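Local coordinates for protein predicted ATPase of the ABC class (Vibrio vulnificus, PDB 5D6A) that binds the ATP analogue AMP-PNP and probably hydrolyses ATP as an ATPase of the ABC class, at residues 55-60 against 168-173; 80-85 against 136-141. All blocks are in the same frame, centred on the assembly; numbering follows the deposited sequence.

Contact 1 of 2, residues 55-60 against 168-173; sequences FDLFID and KFIRRS
The Phe55 ring, just ahead of strand 56-61, meets Ile170 and Arg171, neighbours near the C-terminal end of helix 155-172. Its CB bond is directed at the helix, and with CG between the backbone N and the carbonyl carbon (chi1 61°) the CE1-CZ-CE2 end of the ring meets it. Ile170 also points at its partner and crosses the Phe55 side chain at about a right angle. Its CG2 branch stands over one ring face, 4.2 Å above the plane and shifted to the rim, while CD1 comes to 3.9 Å from Phe55 CE2. The same Ile170 CD1 reaches Leu57 CD1 more loosely, at 4.5 Å, so one methyl touches both Phe55, just before the strand, and Leu57 within it.

Arg171 comes to the ring at CE1, across CZ from the CE2 that Ile170 CD1 meets, with a chain extended from CG to NE. Phe55 CE1 lies over one face of its guanidinium, 3.7 Å from Arg171 NH2, and Arg171 CZ sits in the plane of the ring at its edge. The two planes are 68° apart, steeply inclined, so the groups do not stack flat. Arg171 NE is in a salt bridge with Asp54, just before the strand, which helps fix the guanidinium beside the ring. Phe52 stacks on Phe55, and Ile170 also touches Ala75 of strand 71-78.

No hydrogen bond joins the two segments: the helix is held against the sheet by apolar burial, with the charge of Arg171 kept at the aromatic rim and probably balanced by Asp54.

Contact 2 of 2, residues 80-85 against 136-141; sequences SLTGLS and EGIELR
The loop 80-85, which leads from strand 71-78 toward helix 92-109, folds over the start of strand 137-144 in the antiparallel sheet of the N-terminal region. Ile138 is the strand residue that the loop touches. Its CB bond points to the loop, with CG1 anti to the carbonyl carbon and beside the backbone N (chi1 -53°), and the extended chain ends in CD1, which meets two side chains. Thr82 CG2 comes to 4.1 Å from Ile138 CD1, the two side chains crossing at a slant, and Leu84 CD1 lies 4.2 Å from the same Ile138 CD1. The contact is thus methyl against methyl, small in area but buried.

Thr82 divides its two branches between different tasks. While CG2 faces the strand, OG1 is hydrogen-bonded with the carbonyl O of Trp79 and also accepts a weak bond from Leu84 N at 3.3 Å, tying the bend of the loop together. Gly83, with its positive phi of 75°, carries the chain round between the two touching residues.

Around this cluster, Ile138 also packs on Trp79 and on Phe133 of strand 131-133, and its backbone pairs with Arg77 of strand 71-78. Thr82 touches Arg77 and shares a backbone hydrogen bond with Glu176, beyond helix 155-172, while farther along the strand Leu140 packs on Ile102 and Phe106 of helix 92-109.

Overall arrangement
From the N terminus, the chain passes through helix 23-33 and strand 48-51 before entering strand 56-61, where contact 1 begins. Strand 71-78 follows and runs into loop 80-85; after helix 92-109 and short strands, the chain returns as strand 137-144, closing the loop of contact 2. Helix 155-172 then comes back to 55-60 and closes the wider loop of contact 1, which therefore encloses contact 2 entirely. Both contacts reach the same antiparallel sheet, their centres about 11 Å apart. They meet directly at Leu140, whose CD1 lies 4.1 Å from Ile170 CG2, so helix 155-172 also packs on the strand that loop 80-85 covers at its start.

Contact 1 of 2, residues 55-60 against 168-173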
ATOM      1  N   PHE A  55      37.032  -3.737 -23.449  1.00 62.89           N
ATOM      2  CA  PHE A  55      36.501  -3.922 -22.101  1.00 59.00           C
ATOM      3  C   PHE A  55      36.520  -5.371 -21.643  1.00 58.14           C
ATOM      4  O   PHE A  55      36.784  -6.283 -22.425  1.00 59.75           O
ATOM      5  CB  PHE A  55      35.056  -3.419 -22.058  1.00 56.37           C
ATOM      6  CG  PHE A  55      34.133  -4.143 -22.997  1.00 56.21           C
ATOM      7  CD1 PHE A  55      34.029  -3.752 -24.326  1.00 57.20           C
ATOM      8  CD2 PHE A  55      33.362  -5.210 -22.553  1.00 55.17           C
ATOM      9  CE1 PHE A  55      33.181  -4.416 -25.195  1.00 57.20           C
ATOM     10  CE2 PHE A  55      32.512  -5.876 -23.417  1.00 55.33           C
ATOM     11  CZ  PHE A  55      32.421  -5.479 -24.741  1.00 56.54           C
ATOM     12  N   ASP A  56      36.241  -5.562 -20.357  1.00 55.90           N
ATOM     13  CA  ASP A  56      36.148  -6.882 -19.757  1.00 56.01           C
ATOM     14  C   ASP A  56      34.670  -7.143 -19.513  1.00 53.47           C
ATOM     15  O   ASP A  56      33.984  -6.310 -18.924  1.00 51.55           O
ATOM     16  CB  ASP A  56      36.914  -6.942 -18.434  1.00 57.60           C
ATOM     17  CG  ASP A  56      38.411  -6.749 -18.607  1.00 61.15           C
ATOM     18  OD1 ASP A  56      38.900  -6.782 -19.754  1.00 64.63           O
ATOM     19  OD2 ASP A  56      39.106  -6.576 -17.586  1.00 62.76           O
ATOM     20  N   LEU A  57      34.178  -8.284 -19.984  1.00 53.98           N
ATOM     21  CA  LEU A  57      32.777  -8.647 -19.812  1.00 52.45           C
ATOM     22  C   LEU A  57      32.652  -9.703 -18.729  1.00 53.39           C
ATOM     23  O   LEU A  57      33.365 -10.707 -18.747  1.00 55.84           O
ATOM     24  CB  LEU A  57      32.196  -9.180 -21.121  1.00 52.73           C
ATOM     25  CG  LEU A  57      30.698  -9.506 -21.122  1.00 51.35           C
ATOM     26  CD1 LEU A  57      29.865  -8.278 -20.784  1.00 48.87           C
ATOM     27  CD2 LEU A  57      30.280 -10.075 -22.469  1.00 52.74           C
ATOM     28  N   PHE A  58      31.741  -9.472 -17.790  1.00 53.10           N
ATOM     29  CA  PHE A  58      31.504 -10.399 -16.691  1.00 54.16           C
ATOM     30  C   PHE A  58      30.060 -10.887 -16.723  1.00 53.61           C
ATOM     31  O   PHE A  58      29.132 -10.085 -16.774  1.00 52.14           O
ATOM     32  CB  PHE A  58      31.787  -9.717 -15.351  1.00 53.60           C
ATOM     33  CG  PHE A  58      33.191  -9.202 -15.217  1.00 54.99           C
ATOM     34  CD1 PHE A  58      33.521  -7.924 -15.652  1.00 53.99           C
ATOM     35  CD2 PHE A  58      34.187  -9.993 -14.657  1.00 57.01           C
ATOM     36  CE1 PHE A  58      34.817  -7.446 -15.532  1.00 55.52           C
ATOM     37  CE2 PHE A  58      35.484  -9.522 -14.535  1.00 58.22           C
ATOM     38  CZ  PHE A  58      35.800  -8.247 -14.973  1.00 57.59           C
ATOM     39  N   ILE A  59      29.885 -12.206 -16.706  1.00 56.26           N
ATOM     40  CA  ILE A  59      28.564 -12.829 -16.693  1.00 56.85           C
ATOM     41  C   ILE A  59      28.477 -13.532 -15.341  1.00 58.79           C
ATOM     42  O   ILE A  59      28.996 -14.633 -15.171  1.00 61.18           O
ATOM     43  CB  ILE A  59      28.400 -13.805 -17.870  1.00 58.51           C
ATOM     44  CG1 ILE A  59      28.722 -13.071 -19.181  1.00 58.22           C
ATOM     45  CG2 ILE A  59      26.994 -14.389 -17.888  1.00 58.59           C
ATOM     46  CD1 ILE A  59      28.597 -13.907 -20.434  1.00 59.27           C
ATOM     47  N   ASP A  60      27.820 -12.876 -14.387  1.00 59.08           N
ATOM     48  CA  ASP A  60      27.753 -13.349 -12.999  1.00 60.74           C
ATOM     49  C   ASP A  60      26.685 -14.376 -12.647  1.00 60.60           C
ATOM     50  O   ASP A  60      26.989 -15.387 -12.015  1.00 64.64           O
ATOM     51  CB  ASP A  60      27.585 -12.144 -12.074  1.00 61.52           C
ATOM     52  CG  ASP A  60      28.722 -11.153 -12.199  1.00 62.33           C
ATOM     53  OD1 ASP A  60      29.859 -11.574 -12.498  1.00 65.10           O
ATOM     54  OD2 ASP A  60      28.482  -9.950 -11.980  1.00 63.11           O
ATOM     55  N   LYS A 168      28.413  -2.552 -28.416  1.00 52.54           N
ATOM     56  CA  LYS A 168      28.232  -1.206 -28.950  1.00 53.25           C
ATOM     57  C   LYS A 168      27.642  -0.256 -27.915  1.00 51.86           C
ATOM     58  O   LYS A 168      28.064   0.895 -27.827  1.00 53.14           O
ATOM     59  CB  LYS A 168      27.374  -1.228 -30.220  1.00 54.71           C
ATOM     60  CG  LYS A 168      28.063  -1.917 -31.386  1.00 57.32           C
ATOM     61  CD  LYS A 168      27.218  -1.912 -32.647  1.00 58.98           C
ATOM     62  CE  LYS A 168      27.990  -2.528 -33.803  1.00 61.59           C
ATOM     63  NZ  LYS A 168      27.228  -2.475 -35.078  1.00 63.87           N
ATOM     64  N   PHE A 169      26.681  -0.732 -27.123  1.00 50.56           N
ATOM     65  CA  PHE A 169      26.070   0.116 -26.097  1.00 48.23           C
ATOM     66  C   PHE A 169      27.069   0.406 -24.981  1.00 46.91           C
ATOM     67  O   PHE A 169      27.100   1.513 -24.447  1.00 46.55           O
ATOM     68  CB  PHE A 169      24.805  -0.521 -25.513  1.00 47.56           C
ATOM     69  CG  PHE A 169      23.850  -1.033 -26.552  1.00 48.92           C
ATOM     70  CD1 PHE A 169      23.448  -0.223 -27.607  1.00 50.49           C
ATOM     71  CD2 PHE A 169      23.315  -2.309 -26.449  1.00 49.04           C
ATOM     72  CE1 PHE A 169      22.566  -0.692 -28.565  1.00 51.80           C
ATOM     73  CE2 PHE A 169      22.422  -2.779 -27.396  1.00 50.83           C
ATOM     74  CZ  PHE A 169      22.047  -1.970 -28.455  1.00 52.19           C
ATOM     75  N   ILE A 170      27.881  -0.594 -24.638  1.00 46.54           N
ATOM     76  CA  ILE A 170      28.905  -0.453 -23.603  1.00 46.07           C
ATOM     77  C   ILE A 170      29.946   0.584 -24.020  1.00 47.37           C
ATOM     78  O   ILE A 170      30.442   1.340 -23.184  1.00 46.50           O
ATOM     79  CB  ILE A 170      29.605  -1.800 -23.307  1.00 46.53           C
ATOM     80  CG1 ILE A 170      28.617  -2.776 -22.660  1.00 45.74           C
ATOM     81  CG2 ILE A 170      30.795  -1.595 -22.379  1.00 46.63           C
ATOM     82  CD1 ILE A 170      29.138  -4.192 -22.521  1.00 46.59           C
ATOM     83  N   ARG A 171      30.270   0.615 -25.311  1.00 49.82           N
ATOM     84  CA  ARG A 171      31.246   1.574 -25.827  1.00 52.16           C
ATOM     85  C   ARG A 171      30.653   2.973 -25.941  1.00 51.93           C
ATOM     86  O   ARG A 171      31.146   3.911 -25.319  1.00 52.88           O
ATOM     87  CB  ARG A 171      31.800   1.125 -27.184  1.00 54.61           C
ATOM     88  CG  ARG A 171      32.671  -0.117 -27.107  1.00 55.94           C
ATOM     89  CD  ARG A 171      33.297  -0.464 -28.449  1.00 58.28           C
ATOM     90  NE  ARG A 171      34.134  -1.664 -28.357  1.00 59.37           N
ATOM     91  CZ  ARG A 171      33.754  -2.897 -28.691  1.00 59.39           C
ATOM     92  NH1 ARG A 171      32.543  -3.137 -29.183  1.00 58.98           N
ATOM     93  NH2 ARG A 171      34.609  -3.905 -28.552  1.00 60.69           N
ATOM     94  N   ARG A 172      29.587   3.102 -26.720  1.00 52.25           N
ATOM     95  CA  ARG A 172      28.940   4.400 -26.935  1.00 52.91           C
ATOM     96  C   ARG A 172      28.587   5.143 -25.647  1.00 50.42           C
ATOM     97  O   ARG A 172      28.723   6.364 -25.574  1.00 49.98           O
ATOM     98  CB  ARG A 172      27.683   4.234 -27.786  1.00 53.76           C
ATOM     99  CG  ARG A 172      27.949   3.765 -29.206  1.00 56.88           C
ATOM    100  CD  ARG A 172      26.644   3.590 -29.962  1.00 59.09           C
ATOM    101  NE  ARG A 172      25.945   4.861 -30.149  1.00 60.78           N
ATOM    102  CZ  ARG A 172      24.707   4.981 -30.623  1.00 61.89           C
ATOM    103  NH1 ARG A 172      23.998   3.902 -30.943  1.00 63.11           N
ATOM    104  NH2 ARG A 172      24.166   6.187 -30.759  1.00 62.21           N
ATOM    105  N   SER A 173      28.142   4.408 -24.634  1.00 48.58           N
ATOM    106  CA  SER A 173      27.759   5.023 -23.364  1.00 47.51           C
ATOM    107  C   SER A 173      28.963   5.489 -22.545  1.00 46.82           C
ATOM    108  O   SER A 173      28.807   6.277 -21.617  1.00 45.47           O
ATOM    109  CB  SER A 173      26.924   4.052 -22.524  1.00 46.15           C
ATOM    110  OG  SER A 173      27.697   2.934 -22.123  1.00 46.89           O
TER

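Contact 2 of 2, residues 80-85 against 136-141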
ATOM      1  N   SER A  80      41.503   5.192 -19.664  1.00 64.13           N
ATOM      2  CA  SER A  80      42.321   5.532 -20.831  1.00 67.61           C
ATOM      3  C   SER A  80      41.566   5.436 -22.156  1.00 66.78           C
ATOM      4  O   SER A  80      41.785   6.243 -23.063  1.00 68.73           O
ATOM      5  CB  SER A  80      43.543   4.617 -20.897  1.00 70.58           C
ATOM      6  OG  SER A  80      44.298   4.703 -19.705  1.00 72.46           O
ATOM      7  N   LEU A  81      40.671   4.460 -22.252  1.00 63.92           N
ATOM      8  CA  LEU A  81      39.922   4.206 -23.479  1.00 63.12           C
ATOM      9  C   LEU A  81      38.595   4.963 -23.585  1.00 60.51           C
ATOM     10  O   LEU A  81      37.897   4.842 -24.595  1.00 60.33           O
ATOM     11  CB  LEU A  81      39.635   2.705 -23.573  1.00 62.33           C
ATOM     12  CG  LEU A  81      40.833   1.778 -23.332  1.00 64.81           C
ATOM     13  CD1 LEU A  81      40.401   0.321 -23.394  1.00 64.14           C
ATOM     14  CD2 LEU A  81      41.956   2.060 -24.322  1.00 68.61           C
ATOM     15  N   THR A  82      38.258   5.752 -22.565  1.00 58.92           N
ATOM     16  CA  THR A  82      36.974   6.463 -22.524  1.00 56.51           C
ATOM     17  C   THR A  82      37.019   7.953 -22.861  1.00 57.51           C
ATOM     18  O   THR A  82      36.054   8.495 -23.399  1.00 55.81           O
ATOM     19  CB  THR A  82      36.340   6.340 -21.124  1.00 54.22           C
ATOM     20  OG1 THR A  82      37.189   6.960 -20.152  1.00 54.28           O
ATOM     21  CG2 THR A  82      36.132   4.874 -20.753  1.00 53.86           C
ATOM     22  N   GLY A  83      38.124   8.616 -22.533  1.00 60.88           N
ATOM     23  CA  GLY A  83      38.243  10.057 -22.762  1.00 62.37           C
ATOM     24  C   GLY A  83      37.438  10.837 -21.729  1.00 60.29           C
ATOM     25  O   GLY A  83      36.989  11.954 -21.991  1.00 59.58           O
ATOM     26  N   LEU A  84      37.256  10.237 -20.551  1.00 58.75           N
ATOM     27  CA  LEU A  84      36.497  10.849 -19.460  1.00 57.05           C
ATOM     28  C   LEU A  84      37.279  10.838 -18.141  1.00 58.22           C
ATOM     29  O   LEU A  84      36.687  10.925 -17.063  1.00 56.30           O
ATOM     30  CB  LEU A  84      35.162  10.113 -19.275  1.00 54.27           C
ATOM     31  CG  LEU A  84      34.187  10.135 -20.458  1.00 53.44           C
ATOM     32  CD1 LEU A  84      33.013   9.202 -20.212  1.00 50.47           C
ATOM     33  CD2 LEU A  84      33.698  11.548 -20.736  1.00 53.78           C
ATOM     34  N   SER A  85      38.604  10.742 -18.230  1.00 61.62           N
ATOM     35  CA  SER A  85      39.460  10.719 -17.038  1.00 63.28           C
ATOM     36  C   SER A  85      39.310  11.995 -16.214  1.00 63.39           C
ATOM     37  O   SER A  85      39.433  11.971 -14.989  1.00 64.50           O
ATOM     38  CB  SER A  85      40.928  10.542 -17.433  1.00 66.36           C
ATOM     39  OG  SER A  85      41.123   9.324 -18.126  1.00 66.74           O
ATOM     40  N   GLU A 136      40.562   2.693 -11.384  1.00 71.20           N
ATOM     41  CA  GLU A 136      40.910   1.966 -12.602  1.00 69.95           C
ATOM     42  C   GLU A 136      40.026   2.365 -13.781  1.00 64.92           C
ATOM     43  O   GLU A 136      40.527   2.602 -14.878  1.00 65.76           O
ATOM     44  CB  GLU A 136      40.808   0.446 -12.394  1.00 71.38           C
ATOM     45  CG  GLU A 136      41.699  -0.137 -11.303  1.00 75.24           C
ATOM     46  CD  GLU A 136      41.243   0.202  -9.894  1.00 75.90           C
ATOM     47  OE1 GLU A 136      40.122   0.734  -9.728  1.00 72.95           O
ATOM     48  OE2 GLU A 136      42.005  -0.079  -8.944  1.00 80.88           O
ATOM     49  N   GLY A 137      38.715   2.433 -13.563  1.00 59.21           N
ATOM     50  CA  GLY A 137      37.807   2.786 -14.648  1.00 55.05           C
ATOM     51  C   GLY A 137      36.329   2.809 -14.312  1.00 50.39           C
ATOM     52  O   GLY A 137      35.930   2.823 -13.145  1.00 48.72           O
ATOM     53  N   ILE A 138      35.518   2.813 -15.364  1.00 47.50           N
ATOM     54  CA  ILE A 138      34.070   2.851 -15.244  1.00 44.50           C
ATOM     55  C   ILE A 138      33.506   1.434 -15.280  1.00 43.98           C
ATOM     56  O   ILE A 138      33.915   0.619 -16.110  1.00 44.89           O
ATOM     57  CB  ILE A 138      33.452   3.662 -16.402  1.00 42.96           C
ATOM     58  CG1 ILE A 138      34.106   5.046 -16.487  1.00 44.05           C
ATOM     59  CG2 ILE A 138      31.945   3.779 -16.234  1.00 40.69           C
ATOM     60  CD1 ILE A 138      33.610   5.900 -17.631  1.00 43.70           C
ATOM     61  N   GLU A 139      32.571   1.141 -14.378  1.00 42.17           N
ATOM     62  CA  GLU A 139      31.941  -0.176 -14.337  1.00 41.98           C
ATOM     63  C   GLU A 139      30.438  -0.059 -14.565  1.00 39.88           C
ATOM     64  O   GLU A 139      29.768   0.769 -13.947  1.00 38.71           O
ATOM     65  CB  GLU A 139      32.216  -0.888 -13.007  1.00 42.81           C
ATOM     66  CG  GLU A 139      31.554  -2.258 -12.908  1.00 43.24           C
ATOM     67  CD  GLU A 139      31.883  -3.002 -11.628  1.00 45.53           C
ATOM     68  OE1 GLU A 139      32.794  -2.572 -10.886  1.00 48.28           O
ATOM     69  OE2 GLU A 139      31.228  -4.032 -11.366  1.00 45.37           O
ATOM     70  N   LEU A 140      29.924  -0.898 -15.463  1.00 39.45           N
ATOM     71  CA  LEU A 140      28.506  -0.935 -15.782  1.00 38.32           C
ATOM     72  C   LEU A 140      27.927  -2.245 -15.293  1.00 38.32           C
ATOM     73  O   LEU A 140      28.551  -3.298 -15.440  1.00 39.14           O
ATOM     74  CB  LEU A 140      28.287  -0.846 -17.288  1.00 38.68           C
ATOM     75  CG  LEU A 140      28.888   0.353 -18.011  1.00 39.19           C
ATOM     76  CD1 LEU A 140      28.589   0.237 -19.496  1.00 39.44           C
ATOM     77  CD2 LEU A 140      28.362   1.664 -17.444  1.00 38.15           C
ATOM     78  N   ARG A 141      26.735  -2.178 -14.714  1.00 36.74           N
ATOM     79  CA  ARG A 141      26.044  -3.362 -14.235  1.00 36.92           C
ATOM     80  C   ARG A 141      24.636  -3.338 -14.799  1.00 36.48           C
ATOM     81  O   ARG A 141      23.940  -2.328 -14.700  1.00 35.81           O
ATOM     82  CB  ARG A 141      26.024  -3.406 -12.715  1.00 37.19           C
ATOM     83  CG  ARG A 141      27.407  -3.446 -12.089  1.00 38.12           C
ATOM     84  CD  ARG A 141      27.312  -3.689 -10.596  1.00 38.73           C
ATOM     85  NE  ARG A 141      28.618  -3.716  -9.953  1.00 39.64           N
ATOM     86  CZ  ARG A 141      28.801  -3.817  -8.640  1.00 40.74           C
ATOM     87  NH1 ARG A 141      27.760  -3.893  -7.815  1.00 40.45           N
ATOM     88  NH2 ARG A 141      30.030  -3.831  -8.148  1.00 42.60           N
TER